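Local coordinates for protein L-ornithine N(5)-monooxygenase (Pseudomonas aeruginosa, PDB 3S5W) that hydroxylates the side-chain nitrogen of L-ornithine with FAD, NADPH and oxygen, the first step toward the hydroxamate groups of the siderophore pyoverdin, at residues 101-112 against 128-139. Numbering follows the deposited sequence.
Sequences YSFVNYLHKHDR and EFNDYLRWVASH
Tyr-106 is the knob of this contact, set among Glu-128, Asp-131, Tyr-132 and Trp-135. Helices 103-109 and 128-137 cross at 89°. The tight part is aromatic. CA of Tyr-132 lies over the Tyr-106 ring, a CH-pi contact 3.8 Å from the centroid. Phe-103 turns its edge to the face of Tyr-132, in a T-shaped pair. With CG opposite the backbone N (chi1 175°), the Trp-135 indole offers one face to Tyr-106 and His-110. The histidine meets it edge-on, His-110 CE1 3.4 Å from Trp-135 CD1. Tyr-132 OH donates to Tyr-101 O at 2.7 Å and also bonds Leu-91 N. Tyr-101 turns its edge to the face of His-139; its OH bonds Gln-50. Phe-129 continues the packing toward Trp-72 of the FAD site.

The exposed Lys-109 side is loose: CB and CG lie near Trp-135, then the chain bends away at chi2 (-67°). At the hydroxyl end of Tyr-106, short bonds build a polar network. Arg-112 NH2 meets Glu-128 OE2 at 2.7 Å in a salt bridge and also donates to Tyr-106 OH. Tyr-106 OH in turn donates to the anti lone pair of Asp-131 OD2, 2.6 Å away. The arginine probably polarises this hydroxyl, strengthening its bond to the aspartate.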
loop_
_atom_site.group_PDB
_atom_site.type_symbol
_atom_site.label_atom_id
_atom_site.label_comp_id
_atom_site.label_asym_id
_atom_site.label_seq_id
_atom_site.Cartn_x
_atom_site.Cartn_y
_atom_site.Cartn_z
ATOM N N TYR A 101 0.799 -7.444 -20.920
ATOM C CA TYR A 101 0.948 -7.465 -19.460
ATOM C C TYR A 101 -0.369 -7.579 -18.699
ATOM O O TYR A 101 -0.371 -7.328 -17.511
ATOM C CB TYR A 101 1.734 -6.213 -18.967
ATOM C CG TYR A 101 3.046 -6.093 -19.705
ATOM C CD1 TYR A 101 3.992 -7.103 -19.645
ATOM C CD2 TYR A 101 3.302 -4.978 -20.511
ATOM C CE1 TYR A 101 5.217 -6.997 -20.368
ATOM C CE2 TYR A 101 4.495 -4.851 -21.212
ATOM C CZ TYR A 101 5.440 -5.853 -21.132
ATOM O OH TYR A 101 6.602 -5.696 -21.830
ATOM N N SER A 102 -1.463 -7.940 -19.378
ATOM C CA SER A 102 -2.736 -8.154 -18.674
ATOM C C SER A 102 -2.627 -9.391 -17.778
ATOM O O SER A 102 -1.799 -10.299 -18.009
ATOM C CB SER A 102 -3.889 -8.315 -19.666
ATOM O OG SER A 102 -3.759 -9.535 -20.384
ATOM N N PHE A 103 -3.452 -9.436 -16.740
ATOM C CA PHE A 103 -3.479 -10.618 -15.911
ATOM C C PHE A 103 -3.908 -11.840 -16.758
ATOM O O PHE A 103 -3.401 -12.943 -16.556
ATOM C CB PHE A 103 -4.402 -10.399 -14.700
ATOM C CG PHE A 103 -4.323 -11.488 -13.676
ATOM C CD1 PHE A 103 -3.294 -11.499 -12.708
ATOM C CD2 PHE A 103 -5.308 -12.489 -13.632
ATOM C CE1 PHE A 103 -3.235 -12.515 -11.744
ATOM C CE2 PHE A 103 -5.262 -13.500 -12.655
ATOM C CZ PHE A 103 -4.225 -13.510 -11.705
ATOM N N VAL A 104 -4.808 -11.643 -17.711
ATOM C CA VAL A 104 -5.241 -12.787 -18.547
ATOM C C VAL A 104 -4.056 -13.310 -19.373
ATOM O O VAL A 104 -3.849 -14.515 -19.484
ATOM C CB VAL A 104 -6.486 -12.462 -19.378
ATOM C CG1 VAL A 104 -6.887 -13.633 -20.300
ATOM C CG2 VAL A 104 -7.644 -12.118 -18.466
ATOM N N ASN A 105 -3.254 -12.403 -19.922
ATOM C CA ASN A 105 -2.101 -12.864 -20.705
ATOM C C ASN A 105 -1.070 -13.570 -19.840
ATOM O O ASN A 105 -0.511 -14.605 -20.232
ATOM C CB ASN A 105 -1.465 -11.765 -21.545
ATOM C CG ASN A 105 -0.630 -12.362 -22.678
ATOM O OD1 ASN A 105 -1.110 -13.235 -23.393
ATOM N ND2 ASN A 105 0.627 -11.946 -22.790
ATOM N N TYR A 106 -0.858 -13.027 -18.631
ATOM C CA TYR A 106 -0.015 -13.636 -17.644
ATOM C C TYR A 106 -0.416 -15.105 -17.391
ATOM O O TYR A 106 0.444 -16.000 -17.402
ATOM C CB TYR A 106 -0.021 -12.782 -16.352
ATOM C CG TYR A 106 0.306 -13.576 -15.126
ATOM C CD1 TYR A 106 -0.705 -14.027 -14.277
ATOM C CD2 TYR A 106 1.624 -13.892 -14.811
ATOM C CE1 TYR A 106 -0.408 -14.788 -13.171
ATOM C CE2 TYR A 106 1.932 -14.643 -13.677
ATOM C CZ TYR A 106 0.917 -15.081 -12.867
ATOM O OH TYR A 106 1.208 -15.826 -11.754
ATOM N N LEU A 107 -1.716 -15.347 -17.191
ATOM C CA LEU A 107 -2.217 -16.719 -16.989
ATOM C C LEU A 107 -1.951 -17.604 -18.205
ATOM O O LEU A 107 -1.520 -18.752 -18.065
ATOM C CB LEU A 107 -3.731 -16.711 -16.703
ATOM C CG LEU A 107 -4.158 -16.063 -15.372
ATOM C CD1 LEU A 107 -5.713 -15.994 -15.386
ATOM C CD2 LEU A 107 -3.612 -16.877 -14.196
ATOM N N HIS A 108 -2.201 -17.054 -19.382
ATOM C CA HIS A 108 -2.018 -17.807 -20.614
ATOM C C HIS A 108 -0.541 -18.181 -20.818
ATOM O O HIS A 108 -0.216 -19.300 -21.186
ATOM C CB HIS A 108 -2.536 -17.000 -21.810
ATOM C CG HIS A 108 -2.294 -17.677 -23.120
ATOM N ND1 HIS A 108 -3.097 -18.695 -23.587
ATOM C CD2 HIS A 108 -1.302 -17.534 -24.023
ATOM C CE1 HIS A 108 -2.624 -19.131 -24.738
ATOM N NE2 HIS A 108 -1.535 -18.445 -25.025
ATOM N N LYS A 109 0.344 -17.227 -20.557
ATOM C CA LYS A 109 1.796 -17.474 -20.611
ATOM C C LYS A 109 2.293 -18.512 -19.613
ATOM O O LYS A 109 3.330 -19.133 -19.857
ATOM C CB LYS A 109 2.584 -16.167 -20.438
ATOM C CG LYS A 109 2.406 -15.171 -21.607
ATOM C CD LYS A 109 3.027 -15.666 -22.923
ATOM C CE LYS A 109 4.408 -15.070 -23.106
ATOM N NZ LYS A 109 4.828 -15.163 -24.530
ATOM N N HIS A 110 1.571 -18.699 -18.502
ATOM C CA HIS A 110 1.895 -19.741 -17.531
ATOM C C HIS A 110 1.082 -21.032 -17.699
ATOM O O HIS A 110 1.108 -21.895 -16.813
ATOM C CB HIS A 110 1.812 -19.196 -16.100
ATOM C CG HIS A 110 2.861 -18.176 -15.824
ATOM N ND1 HIS A 110 2.817 -16.911 -16.367
ATOM C CD2 HIS A 110 4.047 -18.269 -15.170
ATOM C CE1 HIS A 110 3.906 -16.248 -16.012
ATOM N NE2 HIS A 110 4.671 -17.051 -15.291
ATOM N N ASP A 111 0.365 -21.141 -18.822
ATOM C CA ASP A 111 -0.392 -22.354 -19.194
ATOM C C ASP A 111 -1.459 -22.658 -18.161
ATOM O O ASP A 111 -1.733 -23.819 -17.834
ATOM C CB ASP A 111 0.560 -23.566 -19.381
ATOM C CG ASP A 111 1.432 -23.446 -20.630
ATOM O OD1 ASP A 111 1.090 -22.679 -21.564
ATOM O OD2 ASP A 111 2.477 -24.135 -20.705
ATOM N N ARG A 112 -2.064 -21.591 -17.645
ATOM C CA ARG A 112 -2.938 -21.704 -16.488
ATOM C C ARG A 112 -4.298 -21.036 -16.696
ATOM O O ARG A 112 -5.090 -20.994 -15.773
ATOM C CB ARG A 112 -2.226 -21.083 -15.268
ATOM C CG ARG A 112 -2.591 -21.683 -13.995
ATOM C CD ARG A 112 -1.585 -21.370 -12.893
ATOM N NE ARG A 112 -1.571 -19.960 -12.484
ATOM C CZ ARG A 112 -0.458 -19.243 -12.385
ATOM N NH1 ARG A 112 0.711 -19.810 -12.685
ATOM N NH2 ARG A 112 -0.516 -17.973 -11.950
ATOM N N GLU A 128 -0.774 -14.952 -5.821
ATOM C CA GLU A 128 -0.773 -15.030 -7.306
ATOM C C GLU A 128 -0.601 -13.644 -7.913
ATOM O O GLU A 128 0.091 -13.477 -8.902
ATOM C CB GLU A 128 -2.030 -15.706 -7.846
ATOM C CG GLU A 128 -1.959 -15.947 -9.387
ATOM C CD GLU A 128 -3.154 -16.734 -9.943
ATOM O OE1 GLU A 128 -4.236 -16.736 -9.321
ATOM O OE2 GLU A 128 -3.008 -17.358 -11.012
ATOM N N PHE A 129 -1.228 -12.625 -7.322
ATOM C CA PHE A 129 -1.035 -11.299 -7.892
ATOM C C PHE A 129 0.429 -10.837 -7.717
ATOM O O PHE A 129 0.940 -10.129 -8.555
ATOM C CB PHE A 129 -1.987 -10.293 -7.278
ATOM C CG PHE A 129 -2.175 -9.069 -8.123
ATOM C CD1 PHE A 129 -2.992 -9.115 -9.246
ATOM C CD2 PHE A 129 -1.553 -7.884 -7.797
ATOM C CE1 PHE A 129 -3.191 -7.972 -10.044
ATOM C CE2 PHE A 129 -1.741 -6.733 -8.597
ATOM C CZ PHE A 129 -2.563 -6.787 -9.709
ATOM N N ASN A 130 1.063 -11.235 -6.607
ATOM C CA ASN A 130 2.502 -10.998 -6.379
ATOM C C ASN A 130 3.348 -11.630 -7.510
ATOM O O ASN A 130 4.246 -11.003 -8.051
ATOM C CB ASN A 130 2.951 -11.565 -5.012
ATOM C CG ASN A 130 4.467 -11.493 -4.819
ATOM O OD1 ASN A 130 5.060 -10.399 -4.802
ATOM N ND2 ASN A 130 5.107 -12.664 -4.693
ATOM N N ASP A 131 3.040 -12.875 -7.858
ATOM C CA ASP A 131 3.739 -13.564 -8.949
ATOM C C ASP A 131 3.523 -12.833 -10.284
ATOM O O ASP A 131 4.453 -12.697 -11.073
ATOM C CB ASP A 131 3.253 -15.012 -9.052
ATOM C CG ASP A 131 4.139 -15.843 -9.930
ATOM O OD1 ASP A 131 5.240 -16.159 -9.469
ATOM O OD2 ASP A 131 3.742 -16.162 -11.074
ATOM N N TYR A 132 2.298 -12.347 -10.512
ATOM C CA TYR A 132 1.960 -11.557 -11.698
ATOM C C TYR A 132 2.802 -10.264 -11.768
ATOM O O TYR A 132 3.349 -9.924 -12.809
ATOM C CB TYR A 132 0.458 -11.212 -11.691
ATOM C CG TYR A 132 0.056 -10.048 -12.554
ATOM C CD1 TYR A 132 0.116 -10.130 -13.945
ATOM C CD2 TYR A 132 -0.446 -8.860 -11.980
ATOM C CE1 TYR A 132 -0.281 -9.070 -14.736
ATOM C CE2 TYR A 132 -0.821 -7.769 -12.784
ATOM C CZ TYR A 132 -0.735 -7.903 -14.148
ATOM O OH TYR A 132 -1.093 -6.880 -14.947
ATOM N N LEU A 133 2.877 -9.549 -10.656
ATOM C CA LEU A 133 3.653 -8.309 -10.620
ATOM C C LEU A 133 5.140 -8.564 -10.899
ATOM O O LEU A 133 5.763 -7.807 -11.653
ATOM C CB LEU A 133 3.488 -7.636 -9.255
ATOM C CG LEU A 133 2.091 -7.055 -9.049
ATOM C CD1 LEU A 133 1.978 -6.574 -7.620
ATOM C CD2 LEU A 133 1.761 -5.877 -10.027
ATOM N N ARG A 134 5.680 -9.617 -10.283
ATOM C CA ARG A 134 7.098 -9.997 -10.502
ATOM C C ARG A 134 7.305 -10.365 -11.966
ATOM O O ARG A 134 8.298 -9.986 -12.576
ATOM C CB ARG A 134 7.467 -11.158 -9.598
ATOM C CG ARG A 134 7.618 -10.714 -8.142
ATOM C CD ARG A 134 7.758 -11.869 -7.169
ATOM N NE ARG A 134 8.769 -12.829 -7.598
ATOM C CZ ARG A 134 10.062 -12.760 -7.302
ATOM N NH1 ARG A 134 10.539 -11.770 -6.548
ATOM N NH2 ARG A 134 10.885 -13.691 -7.769
ATOM N N TRP A 135 6.346 -11.088 -12.540
ATOM C CA TRP A 135 6.455 -11.481 -13.938
ATOM C C TRP A 135 6.443 -10.246 -14.853
ATOM O O TRP A 135 7.285 -10.139 -15.737
ATOM C CB TRP A 135 5.355 -12.471 -14.324
ATOM C CG TRP A 135 5.341 -12.819 -15.796
ATOM C CD1 TRP A 135 6.158 -13.716 -16.442
ATOM C CD2 TRP A 135 4.467 -12.274 -16.793
ATOM N NE1 TRP A 135 5.840 -13.763 -17.778
ATOM C CE2 TRP A 135 4.805 -12.892 -18.022
ATOM C CE3 TRP A 135 3.428 -11.317 -16.767
ATOM C CZ2 TRP A 135 4.141 -12.581 -19.223
ATOM C CZ3 TRP A 135 2.765 -11.010 -17.950
ATOM C CH2 TRP A 135 3.115 -11.648 -19.164
ATOM N N VAL A 136 5.530 -9.301 -14.618
ATOM C CA VAL A 136 5.486 -8.089 -15.425
ATOM C C VAL A 136 6.820 -7.312 -15.272
ATOM O O VAL A 136 7.390 -6.910 -16.277
ATOM C CB VAL A 136 4.301 -7.178 -15.082
ATOM C CG1 VAL A 136 4.378 -5.834 -15.842
ATOM C CG2 VAL A 136 2.957 -7.876 -15.469
ATOM N N ALA A 137 7.249 -7.086 -14.025
ATOM C CA ALA A 137 8.455 -6.294 -13.711
ATOM C C ALA A 137 9.721 -6.884 -14.361
ATOM O O ALA A 137 10.587 -6.125 -14.773
ATOM C CB ALA A 137 8.647 -6.165 -12.182
ATOM N N SER A 138 9.800 -8.213 -14.464
ATOM C CA SER A 138 10.905 -8.920 -15.126
ATOM C C SER A 138 11.048 -8.589 -16.622
ATOM O O SER A 138 12.037 -8.995 -17.238
ATOM C CB SER A 138 10.788 -10.450 -14.946
ATOM O OG SER A 138 9.867 -10.971 -15.893
ATOM N N HIS A 139 10.081 -7.876 -17.214
ATOM C CA HIS A 139 10.232 -7.354 -18.589
ATOM C C HIS A 139 10.903 -5.980 -18.644
ATOM O O HIS A 139 11.082 -5.419 -19.733
ATOM C CB HIS A 139 8.882 -7.287 -19.315
ATOM C CG HIS A 139 8.287 -8.629 -19.580
ATOM N ND1 HIS A 139 7.634 -9.356 -18.608
ATOM C CD2 HIS A 139 8.269 -9.389 -20.703
ATOM C CE1 HIS A 139 7.243 -10.511 -19.119
ATOM N NE2 HIS A 139 7.606 -10.550 -20.391
HETATM O O HOH W 1 3.004 -18.858 -11.499
#